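Local coordinates for beta-N-acetylglucosaminidase (Thermotoga maritima, PDB 3WO8), which probably hydrolyses terminal non-reducing N-acetyl-D-hexosamine residues from N-acetyl-beta-D-hexosaminides, as a member of glycoside hydrolase family 3, at residues N28-I34 against Y289-P293; T103-R108 against A157-E163; H354-L360 against V385-E390. All coordinates share one frame; numbering follows the deposited sequence.

Contact 1: residues N28-I34 against Y289-P293; sequences NEEVKEI and YRNLP
Ile34, Val31 and Glu30 of helix 29-37 pack against Tyr289, Leu292 and Pro293 in a largely apolar helix-to-turn contact on the outside of the TIM barrel, where the helix after the first strand meets the turn that starts the helix after the last. Ile34 spreads its branches over three partners. Its CG1 comes in at the edge of the Tyr289 ring, in plane, 3.8 Å from CD2, while Ile34 CG2 lies 3.5 Å from Leu292 CD2 and CD1 meets the pyrrolidine ring of Pro293. A chi1 of -68° sets CG2 anti to the backbone N, the branch that meets Leu292. Val31 CG2 adds a methyl 3.7 Å from Tyr289 CZ. Phe24 of strand 20-24 stacks with the tyrosine ring, and Arg290 CG rests over one face. Glu30 brings OE2 to 3.4 Å from Arg290 CD, but the guanidinium pairs with Asp288. At the start of helix 29-37, the N-cap Asn28 accepts from Val31 N through OD1 (2.9 Å, 164°). The two segments are therefore joined chiefly by apolar contacts, with the Glu30 carboxylate at the exposed edge.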
loop_
_atom_site.group_PDB
_atom_site.type_symbol
_atom_site.label_atom_id
_atom_site.label_comp_id
_atom_site.label_asym_id
_atom_site.label_seq_id
_atom_site.Cartn_x
_atom_site.Cartn_y
_atom_site.Cartn_z
ATOM N N ASN B 28 7.586 -18.684 -10.051
ATOM C CA ASN B 28 8.347 -19.877 -9.783
ATOM C C ASN B 28 9.079 -20.309 -11.032
ATOM O O ASN B 28 8.988 -19.645 -12.057
ATOM C CB ASN B 28 7.396 -20.975 -9.377
ATOM C CG ASN B 28 6.246 -21.090 -10.322
ATOM O OD1 ASN B 28 6.419 -21.058 -11.525
ATOM N ND2 ASN B 28 5.056 -21.178 -9.778
ATOM N N GLU B 29 9.766 -21.449 -10.959
ATOM C CA GLU B 29 10.628 -21.878 -12.046
ATOM C C GLU B 29 9.852 -22.109 -13.351
ATOM O O GLU B 29 10.378 -21.887 -14.437
ATOM C CB GLU B 29 11.434 -23.107 -11.619
ATOM C CG GLU B 29 12.667 -23.362 -12.480
ATOM C CD GLU B 29 13.657 -22.211 -12.456
ATOM O OE1 GLU B 29 13.793 -21.581 -11.385
ATOM O OE2 GLU B 29 14.298 -21.939 -13.499
ATOM N N GLU B 30 8.597 -22.525 -13.254
ATOM C CA GLU B 30 7.789 -22.746 -14.456
ATOM C C GLU B 30 7.500 -21.400 -15.131
ATOM O O GLU B 30 7.684 -21.250 -16.339
ATOM C CB GLU B 30 6.483 -23.478 -14.099
ATOM C CG GLU B 30 5.565 -23.828 -15.278
ATOM C CD GLU B 30 4.261 -24.485 -14.830
ATOM O OE1 GLU B 30 4.275 -25.136 -13.782
ATOM O OE2 GLU B 30 3.221 -24.365 -15.497
ATOM N N VAL B 31 7.088 -20.420 -14.323
ATOM C CA VAL B 31 6.714 -19.100 -14.807
ATOM C C VAL B 31 7.872 -18.460 -15.538
ATOM O O VAL B 31 7.718 -17.967 -16.660
ATOM C CB VAL B 31 6.254 -18.192 -13.656
ATOM C CG1 VAL B 31 6.168 -16.741 -14.110
ATOM C CG2 VAL B 31 4.900 -18.640 -13.124
ATOM N N LYS B 32 9.028 -18.481 -14.893
ATOM C CA LYS B 32 10.276 -18.010 -15.498
ATOM C C LYS B 32 10.583 -18.722 -16.812
ATOM O O LYS B 32 11.075 -18.094 -17.754
ATOM C CB LYS B 32 11.467 -18.232 -14.571
ATOM C CG LYS B 32 11.427 -17.509 -13.231
ATOM C CD LYS B 32 12.831 -17.451 -12.616
ATOM C CE LYS B 32 12.864 -17.666 -11.108
ATOM N NZ LYS B 32 14.241 -17.433 -10.595
ATOM N N GLU B 33 10.305 -20.024 -16.875
ATOM C CA GLU B 33 10.642 -20.808 -18.070
ATOM C C GLU B 33 9.764 -20.453 -19.266
ATOM O O GLU B 33 10.280 -20.218 -20.332
ATOM C CB GLU B 33 10.648 -22.306 -17.765
ATOM C CG GLU B 33 11.886 -22.725 -16.964
ATOM C CD GLU B 33 11.830 -24.151 -16.375
ATOM O OE1 GLU B 33 12.890 -24.680 -15.990
ATOM O OE2 GLU B 33 10.741 -24.762 -16.273
ATOM N N ILE B 34 8.451 -20.377 -19.071
ATOM C CA ILE B 34 7.544 -19.913 -20.103
ATOM C C ILE B 34 8.040 -18.586 -20.587
ATOM O O ILE B 34 8.028 -18.329 -21.765
ATOM C CB ILE B 34 6.112 -19.687 -19.572
ATOM C CG1 ILE B 34 5.446 -21.000 -19.189
ATOM C CG2 ILE B 34 5.226 -19.006 -20.613
ATOM C CD1 ILE B 34 4.963 -21.800 -20.385
ATOM N N TYR B 289 -1.429 -18.053 -18.028
ATOM C CA TYR B 289 -0.209 -18.193 -18.791
ATOM C C TYR B 289 0.125 -19.589 -19.224
ATOM O O TYR B 289 0.975 -19.771 -20.097
ATOM C CB TYR B 289 0.967 -17.708 -17.967
ATOM C CG TYR B 289 1.449 -18.706 -16.935
ATOM C CD1 TYR B 289 0.727 -18.929 -15.749
ATOM C CD2 TYR B 289 2.640 -19.422 -17.129
ATOM C CE1 TYR B 289 1.184 -19.818 -14.789
ATOM C CE2 TYR B 289 3.101 -20.321 -16.175
ATOM C CZ TYR B 289 2.373 -20.519 -15.007
ATOM O OH TYR B 289 2.827 -21.416 -14.062
ATOM N N ARG B 290 -0.469 -20.582 -18.567
ATOM C CA ARG B 290 -0.208 -22.001 -18.898
ATOM C C ARG B 290 -0.742 -22.414 -20.270
ATOM O O ARG B 290 -0.134 -23.257 -20.935
ATOM C CB ARG B 290 -0.722 -22.920 -17.789
ATOM C CG ARG B 290 0.131 -22.820 -16.533
ATOM C CD ARG B 290 -0.191 -23.896 -15.525
ATOM N NE ARG B 290 -1.635 -24.004 -15.329
ATOM C CZ ARG B 290 -2.309 -23.611 -14.250
ATOM N NH1 ARG B 290 -3.629 -23.776 -14.218
ATOM N NH2 ARG B 290 -1.687 -23.072 -13.202
ATOM N N ASN B 291 -1.829 -21.771 -20.711
ATOM C CA ASN B 291 -2.339 -21.958 -22.069
ATOM C C ASN B 291 -1.445 -21.364 -23.179
ATOM O O ASN B 291 -1.846 -21.284 -24.346
ATOM C CB ASN B 291 -3.743 -21.362 -22.173
ATOM C CG ASN B 291 -4.759 -22.110 -21.317
ATOM O OD1 ASN B 291 -4.837 -23.333 -21.350
ATOM N ND2 ASN B 291 -5.548 -21.382 -20.563
ATOM N N LEU B 292 -0.238 -20.932 -22.836
ATOM C CA LEU B 292 0.555 -20.198 -23.810
ATOM C C LEU B 292 1.110 -21.132 -24.830
ATOM O O LEU B 292 0.885 -20.919 -26.016
ATOM C CB LEU B 292 1.684 -19.377 -23.175
ATOM C CG LEU B 292 2.408 -18.427 -24.141
ATOM C CD1 LEU B 292 1.469 -17.391 -24.748
ATOM C CD2 LEU B 292 3.564 -17.723 -23.454
ATOM N N PRO B 293 1.819 -22.182 -24.379
ATOM C CA PRO B 293 2.398 -23.103 -25.346
ATOM C C PRO B 293 1.375 -23.478 -26.416
ATOM O O PRO B 293 1.648 -23.268 -27.593
ATOM C CB PRO B 293 2.799 -24.311 -24.490
ATOM C CG PRO B 293 3.043 -23.748 -23.138
ATOM C CD PRO B 293 1.956 -22.712 -23.003
#

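Contact 2: residues T103-R108 against A157-E163; sequences TYRYSR and ACEGYLE
Thr103 opens the contact by laying CG2 against Ala157 CB at 3.7 Å, methyl to methyl, where helix 100-117 meets helix 147-164. One residue on, Tyr104 sends its ring across the neighbouring backbone: with CG anti to the backbone N (chi1 171°), CD1 lies 3.4 Å from Gly160 N, and Glu159 CB stands at the ring edge, in plane. The carboxylate of Glu159 is turned to Arg156 and Arg211. Arg105 faces the other way and makes a cation-pi contact with Phe335 of the second subunit. Tyr106 is linked to Tyr161 through a water, which donates to Tyr106 OH at 2.9 Å and lies 2.7 Å from Tyr161 OH, in the plane of the Tyr161 ring. Ser107 sits at the centre. Ser107 CB rides over the face of the Tyr161 ring, 3.9 Å from the centroid and 14° off the normal, while Ser107 OG donates back to Thr103 O at 2.7 Å. That carbonyl also takes the helical bond from Ser107 N on its opposite face, so the buried hydroxyl is satisfied within its own helix. Finally, Arg108 CA approaches Gly160 O in a CA-H...O contact, and its extended side chain runs alongside Glu163. Arg108 NH1 and Glu163 OE1 are 3.1 Å apart, but the oxygen lies over the guanidinium face, making this a salt bridge of charges alone. Gly160 makes the closeness possible, since a side chain there would collide with Tyr104 O and Ser107 CB. The helix axes approach to 6.8 Å and cross at -32°, a glycine-mediated packing of two successive helices on the outer layer of the TIM barrel.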
loop_
_atom_site.group_PDB
_atom_site.type_symbol
_atom_site.label_atom_id
_atom_site.label_comp_id
_atom_site.label_asym_id
_atom_site.label_seq_id
_atom_site.Cartn_x
_atom_site.Cartn_y
_atom_site.Cartn_z
ATOM N N THR B 103 -11.677 12.464 -10.670
ATOM C CA THR B 103 -11.408 11.211 -11.318
ATOM C C THR B 103 -10.020 11.271 -11.914
ATOM O O THR B 103 -9.211 10.338 -11.739
ATOM C CB THR B 103 -12.471 10.915 -12.390
ATOM O OG1 THR B 103 -13.729 10.582 -11.753
ATOM C CG2 THR B 103 -12.015 9.787 -13.308
ATOM N N TYR B 104 -9.754 12.382 -12.605
ATOM C CA TYR B 104 -8.424 12.682 -13.115
ATOM C C TYR B 104 -7.408 12.543 -11.956
ATOM O O TYR B 104 -6.340 11.926 -12.099
ATOM C CB TYR B 104 -8.362 14.102 -13.731
ATOM C CG TYR B 104 -6.943 14.529 -14.081
ATOM C CD1 TYR B 104 -6.338 14.094 -15.257
ATOM C CD2 TYR B 104 -6.183 15.324 -13.206
ATOM C CE1 TYR B 104 -5.022 14.442 -15.571
ATOM C CE2 TYR B 104 -4.858 15.674 -13.500
ATOM C CZ TYR B 104 -4.282 15.238 -14.684
ATOM O OH TYR B 104 -2.981 15.595 -15.010
ATOM N N ARG B 105 -7.777 13.146 -10.827
ATOM C CA ARG B 105 -6.936 13.244 -9.637
ATOM C C ARG B 105 -6.581 11.869 -9.107
ATOM O O ARG B 105 -5.402 11.583 -8.888
ATOM C CB ARG B 105 -7.684 14.030 -8.550
ATOM C CG ARG B 105 -6.848 15.110 -7.905
ATOM C CD ARG B 105 -6.426 14.843 -6.469
ATOM N NE ARG B 105 -7.102 15.744 -5.531
ATOM C CZ ARG B 105 -6.638 16.060 -4.321
ATOM N NH1 ARG B 105 -7.338 16.863 -3.548
ATOM N NH2 ARG B 105 -5.498 15.553 -3.855
ATOM N N TYR B 106 -7.610 11.032 -8.911
ATOM C CA TYR B 106 -7.425 9.666 -8.417
ATOM C C TYR B 106 -6.527 8.875 -9.368
ATOM O O TYR B 106 -5.474 8.326 -8.952
ATOM C CB TYR B 106 -8.758 8.942 -8.281
ATOM C CG TYR B 106 -8.578 7.450 -8.137
ATOM C CD1 TYR B 106 -8.109 6.890 -6.940
ATOM C CD2 TYR B 106 -8.849 6.603 -9.193
ATOM C CE1 TYR B 106 -7.906 5.520 -6.808
ATOM C CE2 TYR B 106 -8.645 5.238 -9.078
ATOM C CZ TYR B 106 -8.168 4.687 -7.899
ATOM O OH TYR B 106 -7.987 3.309 -7.840
ATOM N N SER B 107 -6.949 8.862 -10.642
ATOM C CA SER B 107 -6.245 8.152 -11.689
ATOM C C SER B 107 -4.801 8.508 -11.698
ATOM O O SER B 107 -3.962 7.625 -11.862
ATOM C CB SER B 107 -6.864 8.428 -13.041
ATOM O OG SER B 107 -8.251 8.150 -12.973
ATOM N N ARG B 108 -4.493 9.778 -11.475
ATOM C CA ARG B 108 -3.105 10.222 -11.456
ATOM C C ARG B 108 -2.337 9.660 -10.247
ATOM O O ARG B 108 -1.182 9.151 -10.393
ATOM C CB ARG B 108 -3.049 11.738 -11.449
ATOM C CG ARG B 108 -1.657 12.338 -11.658
ATOM C CD ARG B 108 -1.700 13.832 -11.341
ATOM N NE ARG B 108 -0.394 14.496 -11.419
ATOM C CZ ARG B 108 -0.198 15.789 -11.731
ATOM N NH1 ARG B 108 1.042 16.268 -11.767
ATOM N NH2 ARG B 108 -1.215 16.614 -12.018
ATOM N N ALA B 157 -9.977 10.073 -16.665
ATOM C CA ALA B 157 -9.300 8.946 -16.060
ATOM C C ALA B 157 -8.113 8.515 -16.875
ATOM O O ALA B 157 -7.021 8.239 -16.347
ATOM C CB ALA B 157 -10.260 7.788 -15.932
ATOM N N CYS B 158 -8.323 8.439 -18.182
ATOM C CA CYS B 158 -7.229 8.029 -19.033
ATOM C C CYS B 158 -6.105 9.066 -18.933
ATOM O O CYS B 158 -4.925 8.704 -18.799
ATOM C CB CYS B 158 -7.714 7.819 -20.456
ATOM S SG CYS B 158 -8.756 6.353 -20.702
ATOM N N GLU B 159 -6.475 10.346 -18.952
ATOM C CA GLU B 159 -5.502 11.437 -18.798
ATOM C C GLU B 159 -4.720 11.275 -17.503
ATOM O O GLU B 159 -3.479 11.325 -17.510
ATOM C CB GLU B 159 -6.201 12.804 -18.781
ATOM C CG GLU B 159 -6.741 13.272 -20.137
ATOM C CD GLU B 159 -7.820 14.355 -20.041
ATOM O OE1 GLU B 159 -7.975 14.974 -18.957
ATOM O OE2 GLU B 159 -8.523 14.576 -21.058
ATOM N N GLY B 160 -5.462 11.070 -16.404
ATOM C CA GLY B 160 -4.862 10.841 -15.079
ATOM C C GLY B 160 -3.813 9.736 -15.087
ATOM O O GLY B 160 -2.655 9.938 -14.693
ATOM N N TYR B 161 -4.199 8.569 -15.585
ATOM C CA TYR B 161 -3.300 7.438 -15.578
ATOM C C TYR B 161 -2.071 7.719 -16.438
ATOM O O TYR B 161 -0.968 7.277 -16.134
ATOM C CB TYR B 161 -4.002 6.181 -16.098
ATOM C CG TYR B 161 -4.985 5.503 -15.158
ATOM C CD1 TYR B 161 -4.554 4.853 -14.003
ATOM C CD2 TYR B 161 -6.357 5.475 -15.444
ATOM C CE1 TYR B 161 -5.467 4.223 -13.146
ATOM C CE2 TYR B 161 -7.277 4.855 -14.580
ATOM C CZ TYR B 161 -6.825 4.229 -13.433
ATOM O OH TYR B 161 -7.709 3.581 -12.595
ATOM N N LEU B 162 -2.245 8.406 -17.548
ATOM C CA LEU B 162 -1.067 8.672 -18.391
ATOM C C LEU B 162 -0.160 9.689 -17.724
ATOM O O LEU B 162 1.064 9.557 -17.791
ATOM C CB LEU B 162 -1.445 9.180 -19.773
ATOM C CG LEU B 162 -2.193 8.160 -20.615
ATOM C CD1 LEU B 162 -3.367 8.813 -21.343
ATOM C CD2 LEU B 162 -1.216 7.481 -21.579
ATOM N N GLU B 163 -0.758 10.696 -17.080
ATOM C CA GLU B 163 0.026 11.727 -16.434
ATOM C C GLU B 163 0.878 10.995 -15.407
ATOM O O GLU B 163 2.060 11.262 -15.300
ATOM C CB GLU B 163 -0.872 12.784 -15.757
ATOM C CG GLU B 163 -0.444 14.256 -15.889
ATOM C CD GLU B 163 1.040 14.515 -15.610
ATOM O OE1 GLU B 163 1.398 14.762 -14.429
ATOM O OE2 GLU B 163 1.846 14.492 -16.582
HETATM O O HOH W 1 -6.686 2.484 -10.323
#

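Contact 3: residues H354-L360 against V385-E390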
loop_
_atom_site.group_PDB
_atom_site.type_symbol
_atom_site.label_atom_id
_atom_site.label_comp_id
_atom_site.label_asym_id
_atom_site.label_seq_id
_atom_site.Cartn_x
_atom_site.Cartn_y
_atom_site.Cartn_z
ATOM N N HIS B 354 19.471 -29.848 -2.148
ATOM C CA HIS B 354 18.071 -29.793 -1.829
ATOM C C HIS B 354 17.703 -31.210 -1.345
ATOM O O HIS B 354 17.593 -32.154 -2.125
ATOM C CB HIS B 354 17.222 -29.315 -3.018
ATOM C CG HIS B 354 15.810 -29.825 -2.987
ATOM N ND1 HIS B 354 15.292 -30.653 -3.964
ATOM C CD2 HIS B 354 14.821 -29.665 -2.073
ATOM C CE1 HIS B 354 14.042 -30.962 -3.664
ATOM N NE2 HIS B 354 13.731 -30.379 -2.519
ATOM N N THR B 355 17.586 -31.341 -0.028
ATOM C CA THR B 355 17.075 -32.536 0.597
ATOM C C THR B 355 15.567 -32.551 0.424
ATOM O O THR B 355 14.960 -31.597 -0.051
ATOM C CB THR B 355 17.391 -32.536 2.097
ATOM O OG1 THR B 355 16.856 -31.350 2.699
ATOM C CG2 THR B 355 18.880 -32.575 2.327
ATOM N N SER B 356 14.938 -33.628 0.832
ATOM C CA SER B 356 13.494 -33.716 0.661
ATOM C C SER B 356 12.728 -32.874 1.705
ATOM O O SER B 356 11.668 -32.269 1.427
ATOM C CB SER B 356 13.070 -35.177 0.731
ATOM O OG SER B 356 11.746 -35.304 0.268
ATOM N N GLU B 357 13.260 -32.859 2.918
ATOM C CA GLU B 357 12.634 -32.094 3.970
ATOM C C GLU B 357 13.642 -31.271 4.732
ATOM O O GLU B 357 14.807 -31.668 4.911
ATOM C CB GLU B 357 11.836 -32.991 4.933
ATOM C CG GLU B 357 12.647 -33.642 6.045
ATOM C CD GLU B 357 12.827 -32.772 7.288
ATOM O OE1 GLU B 357 11.802 -32.303 7.843
ATOM O OE2 GLU B 357 14.000 -32.605 7.724
ATOM N N VAL B 358 13.157 -30.114 5.167
ATOM C CA VAL B 358 13.880 -29.299 6.113
ATOM C C VAL B 358 13.087 -29.238 7.366
ATOM O O VAL B 358 11.882 -29.210 7.322
ATOM C CB VAL B 358 14.025 -27.862 5.668
ATOM C CG1 VAL B 358 15.305 -27.715 4.928
ATOM C CG2 VAL B 358 12.842 -27.430 4.812
ATOM N N THR B 359 13.765 -29.158 8.483
ATOM C CA THR B 359 13.063 -28.752 9.659
ATOM C C THR B 359 13.504 -27.321 9.989
ATOM O O THR B 359 14.661 -26.977 9.866
ATOM C CB THR B 359 13.147 -29.795 10.817
ATOM O OG1 THR B 359 13.955 -29.335 11.882
ATOM C CG2 THR B 359 13.622 -31.141 10.326
ATOM N N LEU B 360 12.543 -26.483 10.346
ATOM C CA LEU B 360 12.770 -25.064 10.540
ATOM C C LEU B 360 12.670 -24.737 12.000
ATOM O O LEU B 360 11.667 -25.068 12.637
ATOM C CB LEU B 360 11.701 -24.274 9.812
ATOM C CG LEU B 360 11.470 -24.647 8.357
ATOM C CD1 LEU B 360 10.411 -23.735 7.741
ATOM C CD2 LEU B 360 12.756 -24.478 7.620
ATOM N N VAL B 385 9.908 -20.791 2.884
ATOM C CA VAL B 385 10.688 -21.980 2.698
ATOM C C VAL B 385 9.898 -23.056 1.963
ATOM O O VAL B 385 10.473 -23.852 1.224
ATOM C CB VAL B 385 11.179 -22.479 4.048
ATOM C CG1 VAL B 385 11.835 -23.832 3.898
ATOM C CG2 VAL B 385 12.131 -21.457 4.662
ATOM N N SER B 386 8.578 -23.079 2.135
ATOM C CA SER B 386 7.768 -24.057 1.406
ATOM C C SER B 386 7.952 -23.918 -0.085
ATOM O O SER B 386 7.599 -24.815 -0.820
ATOM C CB SER B 386 6.297 -23.921 1.722
ATOM O OG SER B 386 5.638 -23.082 0.778
ATOM N N ARG B 387 8.462 -22.777 -0.552
ATOM C CA ARG B 387 8.630 -22.585 -1.995
ATOM C C ARG B 387 9.773 -23.391 -2.561
ATOM O O ARG B 387 9.824 -23.620 -3.755
ATOM C CB ARG B 387 8.785 -21.107 -2.349
ATOM C CG ARG B 387 7.532 -20.312 -2.042
ATOM C CD ARG B 387 7.557 -18.866 -2.520
ATOM N NE ARG B 387 6.158 -18.463 -2.549
ATOM C CZ ARG B 387 5.342 -18.604 -3.596
ATOM N NH1 ARG B 387 4.077 -18.241 -3.454
ATOM N NH2 ARG B 387 5.776 -19.066 -4.791
ATOM N N PHE B 388 10.664 -23.843 -1.689
ATOM C CA PHE B 388 11.844 -24.631 -2.066
ATOM C C PHE B 388 11.954 -26.039 -1.457
ATOM O O PHE B 388 12.940 -26.722 -1.678
ATOM C CB PHE B 388 13.082 -23.879 -1.605
ATOM C CG PHE B 388 13.085 -22.433 -1.955
ATOM C CD1 PHE B 388 13.592 -22.008 -3.163
ATOM C CD2 PHE B 388 12.603 -21.487 -1.059
ATOM C CE1 PHE B 388 13.609 -20.662 -3.491
ATOM C CE2 PHE B 388 12.620 -20.136 -1.369
ATOM C CZ PHE B 388 13.121 -19.722 -2.593
ATOM N N PHE B 389 10.993 -26.440 -0.637
ATOM C CA PHE B 389 10.951 -27.780 -0.050
ATOM C C PHE B 389 9.529 -28.374 -0.040
ATOM O O PHE B 389 8.521 -27.690 0.236
ATOM C CB PHE B 389 11.491 -27.743 1.353
ATOM C CG PHE B 389 12.908 -27.330 1.419
ATOM C CD1 PHE B 389 13.249 -26.005 1.377
ATOM C CD2 PHE B 389 13.921 -28.284 1.496
ATOM C CE1 PHE B 389 14.573 -25.627 1.430
ATOM C CE2 PHE B 389 15.248 -27.911 1.542
ATOM C CZ PHE B 389 15.570 -26.581 1.513
ATOM N N GLU B 390 9.467 -29.674 -0.312
ATOM C CA GLU B 390 8.174 -30.377 -0.460
ATOM C C GLU B 390 7.659 -30.899 0.882
ATOM O O GLU B 390 6.491 -31.283 1.003
ATOM C CB GLU B 390 8.281 -31.500 -1.499
ATOM C CG GLU B 390 9.442 -32.461 -1.275
ATOM C CD GLU B 390 9.871 -33.147 -2.558
ATOM O OE1 GLU B 390 10.132 -32.445 -3.562
ATOM O OE2 GLU B 390 9.957 -34.394 -2.564
#
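Phe389 presents its ring to Val358, whose two methyls lie over one face. Val358 CG2 is 3.7 Å from the ring centroid and 22° off the normal, a CH-pi contact, and Val358 CG1 comes within 3.4 Å of Phe389 CE2. His354, poorly ordered, turns an edge toward the opposite face in an offset edge-to-face pair, centroids 5.6 Å apart and planes at 63°. Beside the ring, Val385 CG1 touches Val358 CG2 at 3.8 Å and Leu360 CD2 at 3.9 Å. At the outer end, Ser356 OG gives Glu390 OE2 a weak hydrogen bond. An alanine at Phe389 would remove the ring and would probably open a gap under both Val358 methyls, leaving the His354 ring without its aromatic mate. Further out, Thr355 OG1 donates to Glu357 O at 3.0 Å. Strand 357-363 is bonded through its backbone to strand 391-397, which follows Phe389 and Glu390, while Leu469 of helix 462-471 covers Val385. The end of helix 374-385 and the loop after it are thus held against strand 357-363 by one aromatic ring and a few aliphatic branches, with polar contacts left to the more exposed end.

How the contacts relate
Contacts 1 and 2 belong to the barrel domain but lie on opposite sides of the chain's centre, their centres 33 Å apart, with contact 2 nested in sequence inside the loop that contact 1 closes. No helix or strand serves two contacts. Contact 2 is the more buried, two helices meeting backbone to backbone around a glycine and bordering the second subunit; contacts 1 and 3 are partly buried and rely on aromatic and aliphatic side chains. Contact 3 follows in the C-terminal domain, joining a strand to a helix end and loop, yet its nearest atoms are about 5 Å from contact 1. Asp26, hydrogen-bonded to Asn28, forms a salt bridge with Arg387, so the two domains meet there.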